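Local coordinates for N-acetylmuramoyl-L-alanine amidase xlyA (Bacillus subtilis, PDB 3HMB), which hydrolyses the amide link between N-acetylmuramoyl residues and L-amino acids in cell-wall glycopeptides, the chain here being its zinc-containing amidase domain, at residues V5-K10 / I68-P73. The protein carries 5 engineered substitutions. Numbering follows the deposited sequence.
Sequences VNIIQK and IYQHLP. Engineered in segment 5-10: Lys10 (natural residue Asp).
Ile8 and Tyr69 face each other as a parallel bridge pair, and their side chains run side by side. CB of Ile8 stands 3.7 Å from the Tyr69 ring centroid and 12° off the ring normal, which identifies a CH-pi contact over the face. With CG1 beside the backbone N (chi1 -67°), CG2 is left anti to it and reaches the CE2–CZ side of the ring, while CG of Lys10, an engineered residue, meets the ring edge at CE2. Parallel pairing rests on four backbone bonds: Ile68 N to Asn6 O, Ile8 N to Ile68 O, Gln70 N to Ile8 O and Lys10 N to Gln70 O. On the other sheet face, CG1 of Ile7 packs 3.9 Å from CB of Ile68, and the Ile68 side chain crosses that of Val5 at about a right angle, CD1 lying 3.6 Å from Val5 CG1. Next along this face, Gln9 NE2 donates to Gln70 OE1 at 2.9 Å from above the carbonyl plane, the amides turned 43° apart. Gln70 is extended, and its NE2 donates to Leu72 O, so both polar atoms of its amide are engaged. A water joins Lys10 O to ND1 of His71, whose ring NE2 is hydrogen-bonded to Thr62 OG1. This is the edge pair of the amidase domain's mixed sheet, His71 about 13 Å from the zinc ion; strand 61-63 follows antiparallel, helix 105-122 packs against Val5 and Ile7, and helix 43-50 against Tyr69 on the opposite face.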
loop_
_atom_site.group_PDB
_atom_site.type_symbol
_atom_site.label_atom_id
_atom_site.label_comp_id
_atom_site.label_asym_id
_atom_site.label_seq_id
_atom_site.Cartn_x
_atom_site.Cartn_y
_atom_site.Cartn_z
ATOM N N VAL A 5 -9.661 6.490 10.245
ATOM C CA VAL A 5 -8.650 5.644 10.871
ATOM C C VAL A 5 -7.437 6.508 11.219
ATOM O O VAL A 5 -7.157 7.501 10.540
ATOM C CB VAL A 5 -8.224 4.502 9.914
ATOM C CG1 VAL A 5 -7.217 3.587 10.583
ATOM C CG2 VAL A 5 -9.452 3.721 9.487
ATOM N N ASN A 6 -6.725 6.141 12.282
ATOM C CA ASN A 6 -5.555 6.907 12.686
ATOM C C ASN A 6 -4.367 6.565 11.800
ATOM O O ASN A 6 -4.000 5.396 11.665
ATOM C CB ASN A 6 -5.195 6.632 14.145
ATOM C CG ASN A 6 -4.070 7.528 14.641
ATOM O OD1 ASN A 6 -3.331 7.162 15.558
ATOM N ND2 ASN A 6 -3.941 8.713 14.042
ATOM N N ILE A 7 -3.766 7.588 11.200
ATOM C CA ILE A 7 -2.620 7.384 10.319
ATOM C C ILE A 7 -1.313 7.870 10.933
ATOM O O ILE A 7 -1.088 9.071 11.073
ATOM C CB ILE A 7 -2.825 8.103 8.981
ATOM C CG1 ILE A 7 -4.044 7.516 8.270
ATOM C CG2 ILE A 7 -1.582 7.961 8.123
ATOM C CD1 ILE A 7 -4.430 8.244 7.018
ATOM N N ILE A 8 -0.450 6.929 11.292
ATOM C CA ILE A 8 0.825 7.275 11.889
ATOM C C ILE A 8 1.904 7.444 10.823
ATOM O O ILE A 8 2.131 6.552 10.000
ATOM C CB ILE A 8 1.281 6.191 12.907
ATOM C CG1 ILE A 8 0.339 6.165 14.110
ATOM C CG2 ILE A 8 2.670 6.501 13.424
ATOM C CD1 ILE A 8 -0.894 5.342 13.922
ATOM N N GLN A 9 2.573 8.587 10.824
ATOM C CA GLN A 9 3.626 8.787 9.841
ATOM C C GLN A 9 4.990 8.386 10.372
ATOM O O GLN A 9 5.384 8.791 11.454
ATOM C CB GLN A 9 3.641 10.237 9.370
ATOM C CG GLN A 9 2.416 10.570 8.539
ATOM C CD GLN A 9 2.440 11.981 8.035
ATOM O OE1 GLN A 9 2.531 12.920 8.820
ATOM N NE2 GLN A 9 2.356 12.151 6.718
ATOM N N LYS A 10 5.689 7.552 9.610
ATOM C CA LYS A 10 7.033 7.089 9.957
ATOM C C LYS A 10 7.806 6.953 8.651
ATOM O O LYS A 10 8.081 5.846 8.185
ATOM C CB LYS A 10 6.990 5.735 10.687
ATOM C CG LYS A 10 6.567 5.818 12.158
ATOM C CD LYS A 10 7.491 6.741 12.966
ATOM C CE LYS A 10 6.910 7.105 14.350
ATOM N NZ LYS A 10 6.753 5.940 15.291
ATOM N N ILE A 68 -3.149 2.769 10.555
ATOM C CA ILE A 68 -2.429 2.915 9.300
ATOM C C ILE A 68 -1.085 3.631 9.419
ATOM O O ILE A 68 -0.972 4.651 10.108
ATOM C CB ILE A 68 -3.303 3.689 8.288
ATOM C CG1 ILE A 68 -4.632 2.958 8.086
ATOM C CG2 ILE A 68 -2.564 3.853 6.976
ATOM C CD1 ILE A 68 -5.658 3.771 7.371
ATOM N N TYR A 69 -0.072 3.110 8.731
ATOM C CA TYR A 69 1.248 3.738 8.740
ATOM C C TYR A 69 1.689 4.246 7.378
ATOM O O TYR A 69 1.580 3.536 6.375
ATOM C CB TYR A 69 2.317 2.776 9.237
ATOM C CG TYR A 69 2.480 2.790 10.722
ATOM C CD1 TYR A 69 1.519 2.209 11.545
ATOM C CD2 TYR A 69 3.597 3.387 11.313
ATOM C CE1 TYR A 69 1.658 2.214 12.919
ATOM C CE2 TYR A 69 3.747 3.400 12.686
ATOM C CZ TYR A 69 2.774 2.808 13.485
ATOM O OH TYR A 69 2.923 2.795 14.849
ATOM N N GLN A 70 2.205 5.471 7.353
ATOM C CA GLN A 70 2.707 6.058 6.117
ATOM C C GLN A 70 4.241 6.029 6.128
ATOM O O GLN A 70 4.872 6.585 7.022
ATOM C CB GLN A 70 2.228 7.497 5.968
ATOM C CG GLN A 70 2.567 8.071 4.611
ATOM C CD GLN A 70 1.985 9.446 4.408
ATOM O OE1 GLN A 70 1.227 9.937 5.246
ATOM N NE2 GLN A 70 2.327 10.081 3.286
ATOM N N HIS A 71 4.835 5.401 5.119
ATOM C CA HIS A 71 6.288 5.270 5.038
ATOM C C HIS A 71 6.942 6.225 4.050
ATOM O O HIS A 71 8.160 6.423 4.084
ATOM C CB HIS A 71 6.643 3.842 4.622
ATOM C CG HIS A 71 5.753 2.807 5.227
ATOM N ND1 HIS A 71 5.807 2.466 6.561
ATOM C CD2 HIS A 71 4.752 2.068 4.691
ATOM C CE1 HIS A 71 4.879 1.565 6.821
ATOM N NE2 HIS A 71 4.224 1.307 5.703
ATOM N N LEU A 72 6.129 6.818 3.182
ATOM C CA LEU A 72 6.634 7.688 2.131
ATOM C C LEU A 72 5.703 8.841 1.820
ATOM O O LEU A 72 4.485 8.677 1.826
ATOM C CB LEU A 72 6.813 6.862 0.855
ATOM C CG LEU A 72 8.181 6.490 0.298
ATOM C CD1 LEU A 72 9.240 6.355 1.380
ATOM C CD2 LEU A 72 8.012 5.199 -0.470
ATOM N N PRO A 73 6.264 10.035 1.554
ATOM C CA PRO A 73 5.428 11.196 1.225
ATOM C C PRO A 73 4.701 10.893 -0.095
ATOM O O PRO A 73 5.208 10.129 -0.911
ATOM C CB PRO A 73 6.447 12.325 1.094
ATOM C CG PRO A 73 7.691 11.606 0.646
ATOM C CD PRO A 73 7.692 10.400 1.546
HETATM O O HOH W 1 8.252 3.235 7.533
#